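PDB 2CSU: 457aa long hypothetical protein from Pyrococcus horikoshii, which is of unknown function but combines a Rossmann-like CoA-binding domain with two domains related to those of succinyl-CoA ligases. Local coordinates for residues A163-V166 and Y167-K171; E110-L113 and V114-A117; D355-R358 and T359-L363. All coordinates share one frame; numbering follows the deposited sequence.

Contact 1 (A163-V166 and Y167-K171); sequences AGIV and YKTIK
Ala163 and Tyr167 meet in a local i to i+4 contact on a largely buried part of helix 159-171, the crossover of a beta-alpha-beta unit whose strands are 152-156 and 175-181. One carbonyl serves two purposes here. Ala163 O accepts the nearly straight bond from Tyr167 N, at 3.0 Å with an N-H...O angle of 166°, and also lies over the centre of one face of the Tyr167 ring, 3.1 Å above its plane. The ring is folded back along the helix because CG stands anti to the carbonyl carbon (chi1 -52°), and this brings Tyr167 CZ to 4.0 Å from Ala163 CB. One turn on, Val166 and Ile170 repeat the spacing with aliphatic branches, CG1 of Val166 meeting CD1 of Ile170 at 3.8 Å. Thr169 turns its hydroxyl back to the preceding turn, where OG1 lies 2.8 Å from Val166 O and 3.0 Å from Ile165 O, two acceptors within reach of one proton. Lys168 forms salt bridges with Glu172 and Asp277. Tyr167 and Ile170 reach Val415 and Tyr414 of the second subunit, while on another flank Ile165 and Thr169 pack against Phe176 of strand 175-181 and against helix 276-283.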
ATOM      1  N   ALA A 163       3.476   3.668  16.035  1.00 23.94           N
ATOM      2  CA  ALA A 163       4.805   3.712  15.433  1.00 23.56           C
ATOM      3  C   ALA A 163       4.820   3.154  14.007  1.00 23.39           C
ATOM      4  O   ALA A 163       5.404   3.749  13.093  1.00 23.31           O
ATOM      5  CB  ALA A 163       5.789   2.939  16.297  1.00 24.47           C
ATOM      6  N   GLY A 164       4.177   2.006  13.820  1.00 22.65           N
ATOM      7  CA  GLY A 164       4.148   1.385  12.513  1.00 22.58           C
ATOM      8  C   GLY A 164       3.487   2.244  11.452  1.00 22.68           C
ATOM      9  O   GLY A 164       3.878   2.218  10.288  1.00 24.34           O
ATOM     10  N   ILE A 165       2.473   2.994  11.853  1.00 22.81           N
ATOM     11  CA  ILE A 165       1.765   3.860  10.931  1.00 22.79           C
ATOM     12  C   ILE A 165       2.656   5.067  10.620  1.00 23.16           C
ATOM     13  O   ILE A 165       2.748   5.493   9.479  1.00 23.65           O
ATOM     14  CB  ILE A 165       0.371   4.260  11.527  1.00 21.49           C
ATOM     15  CG1 ILE A 165      -0.575   3.059  11.403  1.00 21.47           C
ATOM     16  CG2 ILE A 165      -0.226   5.456  10.795  1.00 21.83           C
ATOM     17  CD1 ILE A 165      -1.935   3.233  12.062  1.00 19.04           C
ATOM     18  N   VAL A 166       3.341   5.593  11.629  1.00 23.36           N
ATOM     19  CA  VAL A 166       4.244   6.714  11.406  1.00 22.92           C
ATOM     20  C   VAL A 166       5.278   6.309  10.352  1.00 23.00           C
ATOM     21  O   VAL A 166       5.519   7.048   9.395  1.00 22.67           O
ATOM     22  CB  VAL A 166       4.943   7.126  12.718  1.00 24.09           C
ATOM     23  CG1 VAL A 166       6.083   8.093  12.444  1.00 23.93           C
ATOM     24  CG2 VAL A 166       3.935   7.780  13.649  1.00 24.01           C
ATOM     25  N   TYR A 167       5.870   5.128  10.499  1.00 23.41           N
ATOM     26  CA  TYR A 167       6.858   4.670   9.522  1.00 24.35           C
ATOM     27  C   TYR A 167       6.204   4.500   8.173  1.00 24.93           C
ATOM     28  O   TYR A 167       6.812   4.774   7.138  1.00 26.32           O
ATOM     29  CB  TYR A 167       7.490   3.331   9.926  1.00 24.19           C
ATOM     30  CG  TYR A 167       8.035   3.313  11.333  1.00 24.25           C
ATOM     31  CD1 TYR A 167       8.428   4.494  11.962  1.00 24.48           C
ATOM     32  CD2 TYR A 167       8.151   2.113  12.044  1.00 24.01           C
ATOM     33  CE1 TYR A 167       8.914   4.493  13.259  1.00 23.31           C
ATOM     34  CE2 TYR A 167       8.642   2.105  13.350  1.00 23.70           C
ATOM     35  CZ  TYR A 167       9.018   3.299  13.945  1.00 23.70           C
ATOM     36  OH  TYR A 167       9.486   3.312  15.231  1.00 21.10           O
ATOM     37  N   LYS A 168       4.960   4.030   8.183  1.00 25.16           N
ATOM     38  CA  LYS A 168       4.230   3.823   6.949  1.00 24.74           C
ATOM     39  C   LYS A 168       4.069   5.125   6.190  1.00 25.42           C
ATOM     40  O   LYS A 168       4.483   5.238   5.042  1.00 24.85           O
ATOM     41  CB  LYS A 168       2.849   3.235   7.239  1.00 25.71           C
ATOM     42  CG  LYS A 168       2.034   2.925   5.975  1.00 25.30           C
ATOM     43  CD  LYS A 168       0.698   2.273   6.322  1.00 25.26           C
ATOM     44  CE  LYS A 168       0.118   1.501   5.145  1.00 26.41           C
ATOM     45  NZ  LYS A 168      -0.301   2.322   3.985  1.00 27.89           N
ATOM     46  N   THR A 169       3.453   6.107   6.843  1.00 26.49           N
ATOM     47  CA  THR A 169       3.204   7.418   6.247  1.00 27.52           C
ATOM     48  C   THR A 169       4.464   8.143   5.778  1.00 27.94           C
ATOM     49  O   THR A 169       4.444   8.836   4.764  1.00 29.88           O
ATOM     50  CB  THR A 169       2.472   8.325   7.239  1.00 27.05           C
ATOM     51  OG1 THR A 169       3.131   8.260   8.510  1.00 26.27           O
ATOM     52  CG2 THR A 169       1.017   7.878   7.392  1.00 27.74           C
ATOM     53  N   ILE A 170       5.551   7.983   6.525  1.00 28.20           N
ATOM     54  CA  ILE A 170       6.815   8.618   6.197  1.00 28.18           C
ATOM     55  C   ILE A 170       7.231   8.207   4.798  1.00 28.82           C
ATOM     56  O   ILE A 170       7.500   9.059   3.944  1.00 29.43           O
ATOM     57  CB  ILE A 170       7.908   8.227   7.217  1.00 27.35           C
ATOM     58  CG1 ILE A 170       7.661   8.976   8.530  1.00 27.02           C
ATOM     59  CG2 ILE A 170       9.304   8.543   6.663  1.00 28.31           C
ATOM     60  CD1 ILE A 170       8.590   8.605   9.656  1.00 26.98           C
ATOM     61  N   LYS A 171       7.274   6.902   4.558  1.00 30.04           N
ATOM     62  CA  LYS A 171       7.647   6.407   3.244  1.00 31.35           C
ATOM     63  C   LYS A 171       6.615   6.771   2.175  1.00 32.40           C
ATOM     64  O   LYS A 171       6.972   7.000   1.014  1.00 32.07           O
ATOM     65  CB  LYS A 171       7.816   4.885   3.271  1.00 31.73           C
ATOM     66  CG  LYS A 171       8.091   4.304   1.897  1.00 32.86           C
ATOM     67  CD  LYS A 171       8.558   2.861   1.961  1.00 35.02           C
ATOM     68  CE  LYS A 171       8.474   2.207   0.585  1.00 35.72           C
ATOM     69  NZ  LYS A 171       9.135   0.871   0.575  1.00 37.20           N
TER

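Contact 2 (E110-L113 and V114-A117); sequences EKEL and VEIA
Two carboxylate oxygens, Glu112 OE1 and Glu115 OE1, approach to 3.0 Å, acceptor to acceptor, a close meeting of like-charged groups. Lys111 lies beside both and probably offsets part of the repulsion, although packing in the crystal may also influence the pair. Lys111 NZ is 3.1 Å from Glu112 OE1 in a salt bridge and 3.5 Å from Glu115 OE1 in a second, longer salt bridge whose hydrogen bond is weak, giving a three-residue network on an outward face of helix 104-120. The two carboxylate planes stand 83° apart, nearly perpendicular. Lys111 and Glu115 run side by side in the same direction, the lysine chain bending at every torsion after the first to bring its ammonium over. Glu112 reaches the site through a bend at chi2 (52°), which also sets its other oxygen, OE2, 3.4 Å from Ile116 CG1, so that one carboxylate faces charge at one oxygen and hydrocarbon at the other. Beneath the network the helical ladder is regular, as in Glu115 N to Lys111 O at 2.8 Å. Glu110 OE1 hydrogen-bonds the backbone of Gly100 and, from elsewhere in the chain, Asn184. Helix 104-120 is the crossover between strands 91-94 and 123-125 of the Rossmann-like parallel sheet, and through Leu113 and Ile116 it packs on the neighbouring helix 74-87.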
ATOM      1  N   GLU A 110      -2.407   3.240  39.273  1.00 29.49           N
ATOM      2  CA  GLU A 110      -2.733   4.140  38.187  1.00 28.87           C
ATOM      3  C   GLU A 110      -3.703   5.205  38.658  1.00 28.39           C
ATOM      4  O   GLU A 110      -3.496   6.392  38.402  1.00 27.19           O
ATOM      5  CB  GLU A 110      -3.315   3.351  37.009  1.00 28.51           C
ATOM      6  CG  GLU A 110      -3.668   4.204  35.810  1.00 27.72           C
ATOM      7  CD  GLU A 110      -3.732   3.400  34.540  1.00 26.95           C
ATOM      8  OE1 GLU A 110      -2.665   2.972  34.067  1.00 26.39           O
ATOM      9  OE2 GLU A 110      -4.840   3.183  34.015  1.00 27.10           O
ATOM     10  N   LYS A 111      -4.750   4.781  39.363  1.00 28.00           N
ATOM     11  CA  LYS A 111      -5.742   5.720  39.879  1.00 29.27           C
ATOM     12  C   LYS A 111      -5.109   6.731  40.822  1.00 28.43           C
ATOM     13  O   LYS A 111      -5.474   7.902  40.820  1.00 28.09           O
ATOM     14  CB  LYS A 111      -6.853   4.987  40.636  1.00 30.88           C
ATOM     15  CG  LYS A 111      -7.667   5.933  41.515  1.00 32.84           C
ATOM     16  CD  LYS A 111      -7.771   5.440  42.951  1.00 34.25           C
ATOM     17  CE  LYS A 111      -7.668   6.612  43.941  1.00 34.34           C
ATOM     18  NZ  LYS A 111      -6.385   6.597  44.708  1.00 34.90           N
ATOM     19  N   GLU A 112      -4.180   6.260  41.646  1.00 27.99           N
ATOM     20  CA  GLU A 112      -3.498   7.122  42.593  1.00 28.28           C
ATOM     21  C   GLU A 112      -2.704   8.176  41.830  1.00 28.79           C
ATOM     22  O   GLU A 112      -2.635   9.326  42.265  1.00 29.07           O
ATOM     23  CB  GLU A 112      -2.584   6.285  43.506  1.00 29.10           C
ATOM     24  CG  GLU A 112      -1.741   7.068  44.521  1.00 28.80           C
ATOM     25  CD  GLU A 112      -2.553   8.034  45.375  1.00 29.50           C
ATOM     26  OE1 GLU A 112      -3.725   7.737  45.680  1.00 30.65           O
ATOM     27  OE2 GLU A 112      -2.012   9.095  45.758  1.00 30.95           O
ATOM     28  N   LEU A 113      -2.125   7.793  40.692  1.00 28.47           N
ATOM     29  CA  LEU A 113      -1.361   8.740  39.871  1.00 28.58           C
ATOM     30  C   LEU A 113      -2.292   9.850  39.398  1.00 28.42           C
ATOM     31  O   LEU A 113      -1.940  11.020  39.433  1.00 28.74           O
ATOM     32  CB  LEU A 113      -0.750   8.064  38.638  1.00 28.20           C
ATOM     33  CG  LEU A 113       0.381   7.038  38.748  1.00 28.29           C
ATOM     34  CD1 LEU A 113       0.870   6.697  37.342  1.00 28.24           C
ATOM     35  CD2 LEU A 113       1.536   7.593  39.574  1.00 27.85           C
ATOM     36  N   VAL A 114      -3.488   9.470  38.962  1.00 28.73           N
ATOM     37  CA  VAL A 114      -4.471  10.434  38.480  1.00 28.92           C
ATOM     38  C   VAL A 114      -4.940  11.318  39.630  1.00 30.11           C
ATOM     39  O   VAL A 114      -5.076  12.537  39.483  1.00 29.96           O
ATOM     40  CB  VAL A 114      -5.657   9.702  37.830  1.00 28.20           C
ATOM     41  CG1 VAL A 114      -6.743  10.689  37.427  1.00 28.00           C
ATOM     42  CG2 VAL A 114      -5.159   8.936  36.608  1.00 27.15           C
ATOM     43  N   GLU A 115      -5.165  10.697  40.783  1.00 30.99           N
ATOM     44  CA  GLU A 115      -5.588  11.422  41.972  1.00 31.61           C
ATOM     45  C   GLU A 115      -4.537  12.486  42.324  1.00 30.95           C
ATOM     46  O   GLU A 115      -4.871  13.622  42.670  1.00 30.69           O
ATOM     47  CB  GLU A 115      -5.765  10.447  43.147  1.00 34.22           C
ATOM     48  CG  GLU A 115      -6.172  11.131  44.455  1.00 38.11           C
ATOM     49  CD  GLU A 115      -6.728  10.157  45.483  1.00 40.09           C
ATOM     50  OE1 GLU A 115      -5.951   9.638  46.317  1.00 41.37           O
ATOM     51  OE2 GLU A 115      -7.951   9.907  45.443  1.00 42.08           O
ATOM     52  N   ILE A 116      -3.264  12.117  42.236  1.00 29.89           N
ATOM     53  CA  ILE A 116      -2.208  13.070  42.542  1.00 29.36           C
ATOM     54  C   ILE A 116      -2.239  14.209  41.535  1.00 29.42           C
ATOM     55  O   ILE A 116      -2.098  15.372  41.901  1.00 29.18           O
ATOM     56  CB  ILE A 116      -0.814  12.410  42.508  1.00 29.20           C
ATOM     57  CG1 ILE A 116      -0.655  11.462  43.699  1.00 30.21           C
ATOM     58  CG2 ILE A 116       0.271  13.479  42.537  1.00 27.85           C
ATOM     59  CD1 ILE A 116       0.720  10.784  43.779  1.00 29.48           C
ATOM     60  N   ALA A 117      -2.441  13.879  40.265  1.00 30.96           N
ATOM     61  CA  ALA A 117      -2.477  14.909  39.237  1.00 32.51           C
ATOM     62  C   ALA A 117      -3.586  15.909  39.499  1.00 33.57           C
ATOM     63  O   ALA A 117      -3.353  17.107  39.463  1.00 32.70           O
ATOM     64  CB  ALA A 117      -2.650  14.284  37.857  1.00 31.70           C
TER

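Contact 3 (D355-R358 and T359-L363); sequences DYYR and TAKLL
Regular alpha-helical bonds run from the turn 355-358 into 359-363, Lys361 N reaching Tyr357 O at 3.1 Å and Leu362 N reaching Arg358 O at 2.9 Å. The first carbonyl of the series carries an extra load: Asp355 O takes both Thr359 N and Thr359 OG1, each at 3.0 Å, from opposite faces of its plane. The hydroxyl thus returns to the carbonyl already held by its own amide, a common way for a buried threonine to satisfy itself within a helix. It can do so because OG1 lies anti to the carbonyl carbon (chi1 -60°), pointing back toward the previous turn. On another flank Tyr357 and Lys361 lie alongside each other and point the same way. The extended lysine carries CD to 3.9 Å from Tyr357 CZ, and its ammonium then donates to the phenol, Lys361 NZ to Tyr357 OH at 3.2 Å. The phenol oxygen has a second partner in Glu399, which also offers Lys361 a long, weak ion pair, while Arg395 makes a cation-pi contact with the tyrosine ring. Helix 353-365 is thereby joined to helix 388-400, where Ala360 also rests on Ala396. Elsewhere Thr359 and Leu362 pack against helix 325-334, and Leu363 lies against strand 295-300 of the sheet in this domain.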
ATOM      1  N   ASP A 355      -3.020  18.279 -22.168  1.00 36.27           N
ATOM      2  CA  ASP A 355      -4.296  17.573 -22.198  1.00 35.31           C
ATOM      3  C   ASP A 355      -4.932  17.500 -20.809  1.00 34.51           C
ATOM      4  O   ASP A 355      -6.133  17.647 -20.634  1.00 33.90           O
ATOM      5  CB  ASP A 355      -4.052  16.160 -22.731  1.00 35.61           C
ATOM      6  CG  ASP A 355      -3.665  16.223 -24.202  1.00 35.07           C
ATOM      7  OD1 ASP A 355      -2.736  15.509 -24.580  1.00 34.48           O
ATOM      8  OD2 ASP A 355      -4.307  16.953 -24.953  1.00 35.30           O
ATOM      9  N   TYR A 356      -4.082  17.211 -19.805  1.00 33.60           N
ATOM     10  CA  TYR A 356      -4.580  17.156 -18.434  1.00 33.52           C
ATOM     11  C   TYR A 356      -5.107  18.521 -17.975  1.00 34.28           C
ATOM     12  O   TYR A 356      -6.143  18.638 -17.339  1.00 33.28           O
ATOM     13  CB  TYR A 356      -3.438  16.700 -17.522  1.00 32.44           C
ATOM     14  CG  TYR A 356      -3.493  15.224 -17.327  1.00 31.91           C
ATOM     15  CD1 TYR A 356      -2.963  14.376 -18.295  1.00 31.14           C
ATOM     16  CD2 TYR A 356      -4.042  14.684 -16.163  1.00 32.51           C
ATOM     17  CE1 TYR A 356      -2.971  13.002 -18.100  1.00 31.93           C
ATOM     18  CE2 TYR A 356      -4.058  13.308 -15.971  1.00 31.70           C
ATOM     19  CZ  TYR A 356      -3.532  12.469 -16.937  1.00 31.91           C
ATOM     20  OH  TYR A 356      -3.527  11.100 -16.749  1.00 30.29           O
ATOM     21  N   TYR A 357      -4.328  19.575 -18.290  1.00 34.93           N
ATOM     22  CA  TYR A 357      -4.762  20.925 -17.934  1.00 35.83           C
ATOM     23  C   TYR A 357      -6.144  21.236 -18.512  1.00 35.95           C
ATOM     24  O   TYR A 357      -7.073  21.604 -17.807  1.00 36.31           O
ATOM     25  CB  TYR A 357      -3.730  21.919 -18.482  1.00 37.78           C
ATOM     26  CG  TYR A 357      -4.340  23.267 -18.669  1.00 39.77           C
ATOM     27  CD1 TYR A 357      -4.710  24.025 -17.561  1.00 41.00           C
ATOM     28  CD2 TYR A 357      -4.502  23.799 -19.950  1.00 40.49           C
ATOM     29  CE1 TYR A 357      -5.228  25.301 -17.728  1.00 41.54           C
ATOM     30  CE2 TYR A 357      -5.029  25.072 -20.119  1.00 41.40           C
ATOM     31  CZ  TYR A 357      -5.397  25.819 -19.014  1.00 41.89           C
ATOM     32  OH  TYR A 357      -5.963  27.068 -19.174  1.00 43.04           O
ATOM     33  N   ARG A 358      -6.283  21.106 -19.825  1.00 35.77           N
ATOM     34  CA  ARG A 358      -7.541  21.434 -20.478  1.00 35.79           C
ATOM     35  C   ARG A 358      -8.729  20.623 -19.974  1.00 34.82           C
ATOM     36  O   ARG A 358      -9.777  21.183 -19.654  1.00 35.33           O
ATOM     37  CB  ARG A 358      -7.412  21.262 -21.995  1.00 36.57           C
ATOM     38  CG  ARG A 358      -6.589  22.348 -22.670  1.00 38.05           C
ATOM     39  CD  ARG A 358      -6.496  22.109 -24.172  1.00 37.73           C
ATOM     40  NE  ARG A 358      -7.602  22.719 -24.912  1.00 37.96           N
ATOM     41  CZ  ARG A 358      -7.686  22.716 -26.241  1.00 38.25           C
ATOM     42  NH1 ARG A 358      -6.736  22.129 -26.958  1.00 37.30           N
ATOM     43  NH2 ARG A 358      -8.705  23.310 -26.856  1.00 37.93           N
ATOM     44  N   THR A 359      -8.568  19.307 -19.912  1.00 33.92           N
ATOM     45  CA  THR A 359      -9.653  18.441 -19.457  1.00 33.29           C
ATOM     46  C   THR A 359     -10.094  18.739 -18.014  1.00 33.07           C
ATOM     47  O   THR A 359     -11.291  18.762 -17.716  1.00 32.79           O
ATOM     48  CB  THR A 359      -9.249  16.955 -19.559  1.00 32.86           C
ATOM     49  OG1 THR A 359      -8.937  16.638 -20.924  1.00 31.78           O
ATOM     50  CG2 THR A 359     -10.386  16.069 -19.094  1.00 32.36           C
ATOM     51  N   ALA A 360      -9.132  18.972 -17.127  1.00 33.10           N
ATOM     52  CA  ALA A 360      -9.439  19.259 -15.726  1.00 33.94           C
ATOM     53  C   ALA A 360     -10.224  20.564 -15.611  1.00 34.43           C
ATOM     54  O   ALA A 360     -11.210  20.645 -14.866  1.00 33.70           O
ATOM     55  CB  ALA A 360      -8.147  19.339 -14.912  1.00 33.52           C
ATOM     56  N   LYS A 361      -9.779  21.573 -16.357  1.00 35.55           N
ATOM     57  CA  LYS A 361     -10.423  22.883 -16.386  1.00 37.17           C
ATOM     58  C   LYS A 361     -11.865  22.706 -16.853  1.00 36.90           C
ATOM     59  O   LYS A 361     -12.811  23.162 -16.200  1.00 36.96           O
ATOM     60  CB  LYS A 361      -9.658  23.806 -17.348  1.00 38.71           C
ATOM     61  CG  LYS A 361     -10.226  25.216 -17.497  1.00 41.86           C
ATOM     62  CD  LYS A 361      -9.215  26.152 -18.188  1.00 42.94           C
ATOM     63  CE  LYS A 361      -9.911  27.245 -19.001  1.00 45.07           C
ATOM     64  NZ  LYS A 361      -8.949  28.157 -19.700  1.00 46.19           N
ATOM     65  N   LEU A 362     -12.022  22.025 -17.980  1.00 37.43           N
ATOM     66  CA  LEU A 362     -13.333  21.762 -18.549  1.00 37.97           C
ATOM     67  C   LEU A 362     -14.243  20.998 -17.595  1.00 38.50           C
ATOM     68  O   LEU A 362     -15.423  21.326 -17.469  1.00 38.86           O
ATOM     69  CB  LEU A 362     -13.193  20.972 -19.856  1.00 38.16           C
ATOM     70  CG  LEU A 362     -12.851  21.764 -21.117  1.00 38.17           C
ATOM     71  CD1 LEU A 362     -12.356  20.835 -22.212  1.00 36.66           C
ATOM     72  CD2 LEU A 362     -14.094  22.525 -21.559  1.00 37.22           C
ATOM     73  N   LEU A 363     -13.710  19.965 -16.941  1.00 38.60           N
ATOM     74  CA  LEU A 363     -14.519  19.186 -16.005  1.00 39.33           C
ATOM     75  C   LEU A 363     -14.885  19.999 -14.765  1.00 39.24           C
ATOM     76  O   LEU A 363     -16.022  19.936 -14.298  1.00 38.63           O
ATOM     77  CB  LEU A 363     -13.794  17.902 -15.592  1.00 38.03           C
ATOM     78  CG  LEU A 363     -13.707  16.811 -16.657  1.00 38.37           C
ATOM     79  CD1 LEU A 363     -12.800  15.685 -16.172  1.00 38.49           C
ATOM     80  CD2 LEU A 363     -15.102  16.301 -16.965  1.00 38.65           C
TER

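How the contacts relate
The same one-turn spacing serves three settings, each in a different domain family. Contact 1, about 11 Å from the centre of the chain, is largely buried, with the second subunit packing against part of it; its chemistry is a carbonyl over a ring and aliphatic packing. Contacts 2 and 3 lie about 30 Å out on opposite sides, and neither touches the other subunit. Contact 2 is more solvent-facing and relies on charged pairs, whereas contact 3 is mostly buried and sets a threonine hydroxyl on a backbone carbonyl and a lysine ammonium on a phenol. The helices of contacts 1 and 2 are beta-alpha-beta crossovers; that of contact 3 lies against strand 295-300 with helices 325-334 and 388-400 beside it.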